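Local coordinates for endo-beta-1,4-glucanase (Bacillus licheniformis, PDB 2JEN), which hydrolyses internal beta-1,4-glucosidic linkages in the backbone of xyloglucan and probably related glucans, as a family 12 glycoside hydrolase, at residues V172-K186 against D217-L229. The protein carries 1 engineered substitution. Residues are numbered along the deposited sequence; the frame is centred on the assembly and turned at random.
Sequences VETVSIGGHSWKVYK and DFTNYLADSKQWL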
ATOM      1  N   VAL A 172     -33.632  26.240  13.297  1.00 12.93           N
ATOM      2  CA  VAL A 172     -34.123  27.502  13.809  1.00 13.06           C
ATOM      3  C   VAL A 172     -34.919  28.253  12.740  1.00 13.27           C
ATOM      4  O   VAL A 172     -36.138  28.494  12.884  1.00 14.61           O
ATOM      5  CB  VAL A 172     -32.965  28.382  14.316  1.00 13.22           C
ATOM      6  CG1 VAL A 172     -33.527  29.690  14.893  1.00 15.01           C
ATOM      7  CG2 VAL A 172     -32.123  27.631  15.368  1.00 14.81           C
ATOM      8  N   GLU A 173     -34.237  28.639  11.681  1.00 12.93           N
ATOM      9  CA  GLU A 173     -34.745  29.488  10.625  1.00 12.89           C
ATOM     10  C   GLU A 173     -33.742  29.566   9.492  1.00 12.64           C
ATOM     11  O   GLU A 173     -32.592  29.147   9.639  1.00 13.74           O
ATOM     12  CB  GLU A 173     -35.015  30.899  11.153  1.00 12.96           C
ATOM     13  CG  GLU A 173     -33.786  31.670  11.539  1.00 12.70           C
ATOM     14  CD  GLU A 173     -34.043  32.862  12.453  1.00 13.89           C
ATOM     15  OE1 GLU A 173     -35.209  33.089  12.822  1.00 18.18           O
ATOM     16  OE2 GLU A 173     -33.073  33.571  12.826  1.00 14.47           O
ATOM     17  N   THR A 174     -34.185  30.107   8.359  1.00 12.66           N
ATOM     18  CA  THR A 174     -33.343  30.415   7.218  1.00 12.83           C
ATOM     19  C   THR A 174     -33.054  31.892   7.204  1.00 13.03           C
ATOM     20  O   THR A 174     -33.961  32.722   7.400  1.00 14.47           O
ATOM     21  CB  THR A 174     -33.960  29.912   5.944  1.00 13.69           C
ATOM     22  OG1 THR A 174     -34.100  28.490   6.039  1.00 16.23           O
ATOM     23  CG2 THR A 174     -33.133  30.251   4.712  1.00 15.24           C
ATOM     24  N   VAL A 175     -31.784  32.241   7.019  1.00 13.40           N
ATOM     25  CA  VAL A 175     -31.315  33.620   7.066  1.00 13.20           C
ATOM     26  C   VAL A 175     -30.457  33.956   5.873  1.00 14.15           C
ATOM     27  O   VAL A 175     -29.820  33.069   5.285  1.00 15.73           O
ATOM     28  CB  VAL A 175     -30.486  33.917   8.347  1.00 14.25           C
ATOM     29  CG1 VAL A 175     -31.270  33.553   9.542  1.00 17.43           C
ATOM     30  CG2 VAL A 175     -29.146  33.109   8.343  1.00 16.11           C
ATOM     31  N   SER A 176     -30.458  35.217   5.489  1.00 13.97           N
ATOM     32  CA  SER A 176     -29.511  35.726   4.469  0.75 13.04           C
ATOM     33  C   SER A 176     -28.395  36.464   5.187  1.00 14.55           C
ATOM     34  O   SER A 176     -28.638  37.452   5.863  1.00 15.99           O
ATOM     35  CB  SER A 176     -30.241  36.648   3.490  0.75 13.91           C
ATOM     36  OG  SER A 176     -29.397  37.135   2.459  0.75 14.04           O
ATOM     37  N   ILE A 177     -27.159  35.942   5.058  1.00 14.07           N
ATOM     38  CA  ILE A 177     -25.977  36.571   5.628  1.00 14.25           C
ATOM     39  C   ILE A 177     -24.889  36.526   4.589  1.00 15.58           C
ATOM     40  O   ILE A 177     -24.621  35.459   3.980  1.00 15.14           O
ATOM     41  CB  ILE A 177     -25.499  35.822   6.897  1.00 14.60           C
ATOM     42  CG1 ILE A 177     -26.547  35.851   8.011  1.00 15.12           C
ATOM     43  CG2 ILE A 177     -24.165  36.406   7.398  1.00 15.53           C
ATOM     44  CD1 ILE A 177     -26.175  35.020   9.249  1.00 15.44           C
ATOM     45  N   GLY A 178     -24.238  37.656   4.371  1.00 16.89           N
ATOM     46  CA  GLY A 178     -23.071  37.714   3.483  1.00 17.06           C
ATOM     47  C   GLY A 178     -23.400  37.463   2.020  1.00 17.71           C
ATOM     48  O   GLY A 178     -22.500  37.113   1.217  1.00 18.31           O
ATOM     49  N   GLY A 179     -24.671  37.635   1.639  1.00 17.33           N
ATOM     50  CA  GLY A 179     -25.102  37.366   0.280  1.00 17.97           C
ATOM     51  C   GLY A 179     -25.486  35.938  -0.068  1.00 17.63           C
ATOM     52  O   GLY A 179     -25.671  35.593  -1.254  1.00 19.77           O
ATOM     53  N   HIS A 180     -25.567  35.090   0.962  1.00 16.48           N
ATOM     54  CA  HIS A 180     -25.950  33.690   0.824  1.00 15.38           C
ATOM     55  C   HIS A 180     -27.116  33.408   1.779  1.00 14.46           C
ATOM     56  O   HIS A 180     -27.220  34.028   2.837  1.00 14.90           O
ATOM     57  CB  HIS A 180     -24.784  32.769   1.226  1.00 15.06           C
ATOM     58  CG  HIS A 180     -23.526  32.941   0.423  1.00 15.70           C
ATOM     59  ND1 HIS A 180     -23.176  32.075  -0.586  1.00 18.15           N
ATOM     60  CD2 HIS A 180     -22.547  33.871   0.482  1.00 15.76           C
ATOM     61  CE1 HIS A 180     -22.020  32.455  -1.100  1.00 17.74           C
ATOM     62  NE2 HIS A 180     -21.611  33.542  -0.473  1.00 17.34           N
ATOM     63  N   SER A 181     -27.922  32.419   1.426  1.00 13.91           N
ATOM     64  CA  SER A 181     -28.976  31.919   2.320  1.00 13.88           C
ATOM     65  C   SER A 181     -28.523  30.672   3.061  1.00 13.36           C
ATOM     66  O   SER A 181     -27.998  29.741   2.447  1.00 14.24           O
ATOM     67  CB  SER A 181     -30.230  31.593   1.541  1.00 15.04           C
ATOM     68  OG  SER A 181     -30.721  32.816   0.980  1.00 18.79           O
ATOM     69  N   TRP A 182     -28.826  30.617   4.357  1.00 12.88           N
ATOM     70  CA  TRP A 182     -28.353  29.579   5.270  1.00 12.34           C
ATOM     71  C   TRP A 182     -29.498  29.075   6.121  1.00 12.30           C
ATOM     72  O   TRP A 182     -30.234  29.863   6.723  1.00 14.10           O
ATOM     73  CB  TRP A 182     -27.308  30.149   6.230  1.00 12.51           C
ATOM     74  CG  TRP A 182     -26.194  30.919   5.570  1.00 12.86           C
ATOM     75  CD1 TRP A 182     -26.147  32.248   5.420  1.00 13.12           C
ATOM     76  CD2 TRP A 182     -25.013  30.400   4.968  1.00 12.85           C
ATOM     77  NE1 TRP A 182     -25.022  32.622   4.754  1.00 13.68           N
ATOM     78  CE2 TRP A 182     -24.290  31.499   4.476  1.00 12.41           C
ATOM     79  CE3 TRP A 182     -24.483  29.106   4.810  1.00 12.98           C
ATOM     80  CZ2 TRP A 182     -23.077  31.346   3.785  1.00 12.88           C
ATOM     81  CZ3 TRP A 182     -23.297  28.958   4.133  1.00 12.36           C
ATOM     82  CH2 TRP A 182     -22.580  30.060   3.659  1.00 13.09           C
ATOM     83  N   LYS A 183     -29.612  27.761   6.243  1.00 12.72           N
ATOM     84  CA  LYS A 183     -30.465  27.156   7.275  1.00 12.43           C
ATOM     85  C   LYS A 183     -29.657  27.111   8.570  1.00 12.18           C
ATOM     86  O   LYS A 183     -28.541  26.606   8.587  1.00 13.01           O
ATOM     87  CB  LYS A 183     -30.885  25.748   6.863  1.00 13.32           C
ATOM     88  CG  LYS A 183     -31.664  25.723   5.581  1.00 16.23           C
ATOM     89  CD  LYS A 183     -31.870  24.289   5.096  1.00 19.01           C
ATOM     90  CE  LYS A 183     -30.538  23.697   4.429  1.00 24.29           C
ATOM     91  NZ  LYS A 183     -30.751  22.350   3.761  1.00 25.93           N
ATOM     92  N   VAL A 184     -30.197  27.652   9.642  1.00 12.37           N
ATOM     93  CA  VAL A 184     -29.520  27.802  10.918  1.00 11.55           C
ATOM     94  C   VAL A 184     -30.000  26.734  11.889  1.00 12.00           C
ATOM     95  O   VAL A 184     -31.207  26.500  11.995  1.00 11.90           O
ATOM     96  CB  VAL A 184     -29.779  29.183  11.546  1.00 11.80           C
ATOM     97  CG1 VAL A 184     -29.110  29.325  12.905  1.00 13.99           C
ATOM     98  CG2 VAL A 184     -29.428  30.304  10.578  1.00 13.23           C
ATOM     99  N   TYR A 185     -29.067  26.068  12.551  1.00 11.56           N
ATOM    100  CA  TYR A 185     -29.315  25.049  13.552  1.00 11.62           C
ATOM    101  C   TYR A 185     -28.579  25.362  14.839  1.00 11.66           C
ATOM    102  O   TYR A 185     -27.476  25.946  14.824  1.00 12.11           O
ATOM    103  CB  TYR A 185     -28.846  23.687  13.056  1.00 13.03           C
ATOM    104  CG  TYR A 185     -29.579  23.234  11.822  1.00 13.48           C
ATOM    105  CD1 TYR A 185     -29.267  23.745  10.577  1.00 14.18           C
ATOM    106  CD2 TYR A 185     -30.548  22.233  11.886  1.00 14.31           C
ATOM    107  CE1 TYR A 185     -29.934  23.327   9.438  1.00 15.83           C
ATOM    108  CE2 TYR A 185     -31.217  21.809  10.727  1.00 16.29           C
ATOM    109  CZ  TYR A 185     -30.905  22.378   9.540  1.00 15.41           C
ATOM    110  OH  TYR A 185     -31.561  21.951   8.372  1.00 21.07           O
ATOM    111  N   LYS A 186     -29.154  24.956  15.965  1.00 11.55           N
ATOM    112  CA  LYS A 186     -28.561  25.181  17.287  1.00 11.73           C
ATOM    113  C   LYS A 186     -28.632  23.887  18.086  1.00 12.24           C
ATOM    114  O   LYS A 186     -29.703  23.321  18.265  1.00 12.32           O
ATOM    115  CB  LYS A 186     -29.286  26.317  18.017  1.00 12.37           C
ATOM    116  CG  LYS A 186     -28.736  26.605  19.408  1.00 12.87           C
ATOM    117  CD  LYS A 186     -29.483  27.754  20.062  1.00 13.10           C
ATOM    118  CE  LYS A 186     -28.884  28.225  21.375  1.00 14.42           C
ATOM    119  NZ  LYS A 186     -28.869  27.202  22.465  1.00 14.03           N
ATOM    120  N   ASP A 217     -19.834  38.562  10.338  1.00 13.99           N
ATOM    121  CA  ASP A 217     -21.261  38.643  10.008  1.00 14.32           C
ATOM    122  C   ASP A 217     -22.048  37.554  10.748  1.00 14.67           C
ATOM    123  O   ASP A 217     -23.210  37.759  11.137  1.00 14.55           O
ATOM    124  CB  ASP A 217     -21.484  38.453   8.511  1.00 15.26           C
ATOM    125  CG  ASP A 217     -20.879  39.545   7.633  1.00 17.65           C
ATOM    126  OD1 ASP A 217     -20.546  40.624   8.156  1.00 22.71           O
ATOM    127  OD2 ASP A 217     -20.858  39.324   6.394  1.00 20.09           O
ATOM    128  N   PHE A 218     -21.458  36.370  10.877  1.00 12.50           N
ATOM    129  CA  PHE A 218     -22.112  35.236  11.521  1.00 12.23           C
ATOM    130  C   PHE A 218     -22.094  35.382  13.043  1.00 12.86           C
ATOM    131  O   PHE A 218     -23.122  35.141  13.716  1.00 13.61           O
ATOM    132  CB  PHE A 218     -21.439  33.928  11.061  1.00 12.20           C
ATOM    133  CG  PHE A 218     -21.633  33.670   9.612  1.00 11.73           C
ATOM    134  CD1 PHE A 218     -20.825  34.294   8.673  1.00 13.24           C
ATOM    135  CD2 PHE A 218     -22.668  32.841   9.153  1.00 12.45           C
ATOM    136  CE1 PHE A 218     -21.050  34.111   7.306  1.00 13.33           C
ATOM    137  CE2 PHE A 218     -22.878  32.651   7.833  1.00 13.87           C
ATOM    138  CZ  PHE A 218     -22.045  33.287   6.881  1.00 14.02           C
ATOM    139  N   THR A 219     -20.976  35.795  13.625  1.00 12.65           N
ATOM    140  CA  THR A 219     -20.935  35.991  15.073  1.00 13.45           C
ATOM    141  C   THR A 219     -21.830  37.179  15.487  1.00 14.55           C
ATOM    142  O   THR A 219     -22.440  37.120  16.542  1.00 14.26           O
ATOM    143  CB  THR A 219     -19.495  36.153  15.588  1.00 13.56           C
ATOM    144  OG1 THR A 219     -18.830  37.261  14.939  1.00 13.88           O
ATOM    145  CG2 THR A 219     -18.697  34.864  15.352  1.00 13.71           C
ATOM    146  N   ASN A 220     -21.896  38.232  14.668  1.00 14.90           N
ATOM    147  CA  ASN A 220     -22.848  39.335  14.968  1.00 15.13           C
ATOM    148  C   ASN A 220     -24.290  38.865  14.943  1.00 14.96           C
ATOM    149  O   ASN A 220     -25.102  39.285  15.776  1.00 15.71           O
ATOM    150  CB  ASN A 220     -22.673  40.476  13.975  1.00 15.74           C
ATOM    151  CG  ASN A 220     -21.524  41.397  14.334  1.00 17.28           C
ATOM    152  OD1 ASN A 220     -20.937  41.320  15.434  1.00 19.89           O
ATOM    153  ND2 ASN A 220     -21.198  42.294  13.392  1.00 22.62           N
ATOM    154  N   TYR A 221     -24.658  37.995  14.007  1.00 14.41           N
ATOM    155  CA  TYR A 221     -26.014  37.421  14.008  1.00 14.43           C
ATOM    156  C   TYR A 221     -26.231  36.672  15.302  1.00 14.71           C
ATOM    157  O   TYR A 221     -27.232  36.876  15.974  1.00 14.61           O
ATOM    158  CB  TYR A 221     -26.253  36.549  12.776  1.00 13.95           C
ATOM    159  CG  TYR A 221     -27.398  35.583  12.884  1.00 13.80           C
ATOM    160  CD1 TYR A 221     -28.710  35.992  12.630  1.00 13.89           C
ATOM    161  CD2 TYR A 221     -27.211  34.252  13.255  1.00 13.74           C
ATOM    162  CE1 TYR A 221     -29.766  35.073  12.661  1.00 13.47           C
ATOM    163  CE2 TYR A 221     -28.229  33.356  13.286  1.00 13.73           C
ATOM    164  CZ  TYR A 221     -29.510  33.763  13.017  1.00 13.22           C
ATOM    165  OH  TYR A 221     -30.500  32.831  13.079  1.00 14.28           O
ATOM    166  N   LEU A 222     -25.316  35.806  15.692  1.00 14.31           N
ATOM    167  CA  LEU A 222     -25.519  35.014  16.896  1.00 14.74           C
ATOM    168  C   LEU A 222     -25.567  35.870  18.166  1.00 15.45           C
ATOM    169  O   LEU A 222     -26.347  35.588  19.066  1.00 16.57           O
ATOM    170  CB  LEU A 222     -24.429  33.929  16.979  1.00 14.54           C
ATOM    171  CG  LEU A 222     -24.464  32.851  15.911  1.00 13.25           C
ATOM    172  CD1 LEU A 222     -23.174  32.008  16.013  1.00 15.31           C
ATOM    173  CD2 LEU A 222     -25.701  31.990  16.011  1.00 14.75           C
ATOM    174  N   ALA A 223     -24.715  36.884  18.242  1.00 15.50           N
ATOM    175  CA  ALA A 223     -24.629  37.733  19.420  1.00 16.20           C
ATOM    176  C   ALA A 223     -25.737  38.764  19.463  1.00 17.90           C
ATOM    177  O   ALA A 223     -26.480  38.840  20.455  1.00 20.65           O
ATOM    178  CB  ALA A 223     -23.256  38.410  19.457  1.00 16.91           C
ATOM    179  N   ASP A 224     -25.858  39.552  18.406  1.00 17.70           N
ATOM    180  CA  ASP A 224     -26.742  40.730  18.443  1.00 18.74           C
ATOM    181  C   ASP A 224     -28.166  40.385  18.032  1.00 18.87           C
ATOM    182  O   ASP A 224     -29.128  41.003  18.535  1.00 21.81           O
ATOM    183  CB  ASP A 224     -26.208  41.790  17.476  1.00 19.38           C
ATOM    184  CG  ASP A 224     -24.847  42.330  17.860  1.00 21.75           C
ATOM    185  OD1 ASP A 224     -24.540  42.383  19.065  1.00 25.75           O
ATOM    186  OD2 ASP A 224     -24.068  42.681  16.924  1.00 27.43           O
ATOM    187  N   SER A 225     -28.362  39.477  17.082  1.00 18.60           N
ATOM    188  CA  SER A 225     -29.717  39.147  16.636  0.50 18.09           C
ATOM    189  C   SER A 225     -30.356  38.073  17.481  1.00 18.41           C
ATOM    190  O   SER A 225     -31.545  38.164  17.814  1.00 20.04           O
ATOM    191  CB  SER A 225     -29.749  38.743  15.170  0.50 18.61           C
ATOM    192  OG  SER A 225     -29.273  39.792  14.375  0.50 16.64           O
ATOM    193  N   LYS A 226     -29.603  37.044  17.878  1.00 16.66           N
ATOM    194  CA  LYS A 226     -30.183  35.907  18.602  1.00 16.56           C
ATOM    195  C   LYS A 226     -29.891  35.880  20.102  1.00 16.10           C
ATOM    196  O   LYS A 226     -30.491  35.097  20.818  1.00 18.78           O
ATOM    197  CB  LYS A 226     -29.708  34.585  17.975  1.00 15.01           C
ATOM    198  CG  LYS A 226     -29.887  34.514  16.486  1.00 16.33           C
ATOM    199  CD  LYS A 226     -31.316  34.757  15.956  1.00 15.08           C
ATOM    200  CE  LYS A 226     -32.291  33.674  16.319  1.00 14.98           C
ATOM    201  NZ  LYS A 226     -33.641  33.902  15.672  1.00 15.92           N
ATOM    202  N   GLN A 227     -28.942  36.698  20.569  1.00 16.02           N
ATOM    203  CA  GLN A 227     -28.509  36.708  21.969  1.00 17.61           C
ATOM    204  C   GLN A 227     -28.048  35.329  22.480  1.00 17.61           C
ATOM    205  O   GLN A 227     -28.243  34.937  23.641  1.00 19.26           O
ATOM    206  CB  GLN A 227     -29.597  37.293  22.878  1.00 19.40           C
ATOM    207  CG  GLN A 227     -29.989  38.735  22.489  1.00 23.61           C
ATOM    208  CD  GLN A 227     -30.975  38.816  21.348  1.00 27.97           C
ATOM    209  OE1 GLN A 227     -30.852  39.687  20.477  1.00 35.12           O
ATOM    210  NE2 GLN A 227     -31.985  37.927  21.353  1.00 31.38           N
ATOM    211  N   TRP A 228     -27.288  34.653  21.611  1.00 16.35           N
ATOM    212  CA  TRP A 228     -26.764  33.319  21.879  1.00 16.99           C
ATOM    213  C   TRP A 228     -25.259  33.260  22.086  1.00 17.82           C
ATOM    214  O   TRP A 228     -24.708  32.183  22.326  1.00 20.03           O
ATOM    215  CB  TRP A 228     -27.138  32.399  20.721  1.00 16.66           C
ATOM    216  CG  TRP A 228     -28.536  31.998  20.684  1.00 16.84           C
ATOM    217  CD1 TRP A 228     -29.447  32.082  21.715  1.00 17.48           C
ATOM    218  CD2 TRP A 228     -29.229  31.459  19.586  1.00 16.28           C
ATOM    219  NE1 TRP A 228     -30.642  31.602  21.312  1.00 18.18           N
ATOM    220  CE2 TRP A 228     -30.568  31.238  20.008  1.00 15.33           C
ATOM    221  CE3 TRP A 228     -28.864  31.129  18.281  1.00 17.46           C
ATOM    222  CZ2 TRP A 228     -31.517  30.658  19.196  1.00 18.98           C
ATOM    223  CZ3 TRP A 228     -29.878  30.611  17.430  1.00 18.19           C
ATOM    224  CH2 TRP A 228     -31.160  30.385  17.906  1.00 17.13           C
ATOM    225  N   LEU A 229     -24.568  34.384  21.987  1.00 17.04           N
ATOM    226  CA  LEU A 229     -23.117  34.401  22.051  1.00 17.82           C
ATOM    227  C   LEU A 229     -22.674  35.718  22.660  1.00 17.59           C
ATOM    228  O   LEU A 229     -23.076  36.785  22.172  1.00 19.97           O
ATOM    229  CB  LEU A 229     -22.575  34.230  20.634  1.00 18.19           C
ATOM    230  CG  LEU A 229     -21.071  34.052  20.451  1.00 17.76           C
ATOM    231  CD1 LEU A 229     -20.572  32.783  21.147  1.00 17.95           C
ATOM    232  CD2 LEU A 229     -20.797  34.014  18.969  1.00 17.86           C
TER
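Ile177, at the end of strand 172-177, drives both branches into the helix 217-225. Its CG2 sits over the centre of the Phe218 ring, 3.8 Å from the centroid, a CH-pi contact, and meets Asp217 CB; CD1 reaches Tyr221 CB. The far rim of Phe218 points at the indole face of Trp182 in a T-shaped pair, planes 76° apart. That indole is pinned, because Trp182 NE1 donates a nearly straight bond of 3.0 Å to Ile177 O, which also accepts from His180 N in the type I' turn.

One turn along the helix, Tyr221 points its ring end-on into the hairpin, edge to Glu173 and Val184, with Lys226 CG over one face. CG anti to the backbone N (chi1 161°) brings Tyr221 OH to 3.7 Å from both Val175 CG1 and Val184 CG2. Tyr221 OH donates to Glu173 OE2 at 2.7 Å, on the anti side of the carboxylate. Lys226 NZ grips Glu173 OE2 at 2.9 Å from above the carboxylate plane, a salt bridge.

Trp228 is clamped between Lys186 CD, centred over its six-membered ring, and Lys226 CB on the opposite face; Lys186 NZ adds a cation-pi contact, and Val172 CG2 touches CH2. With an alanine here, the Lys186 chain would probably swing freely and a gap open between Val172 and Lys226.

In this concanavalin-clan beta-sandwich (jelly roll), helix 215-225, the chain's only helix, packs on hairpin 170-192, the Lys186 side chain about 12 Å from a bound glucose. Phe202 of strand 195-204 meets Phe218 edge-to-face, and Leu222 reaches Ile156 of strand 154-163.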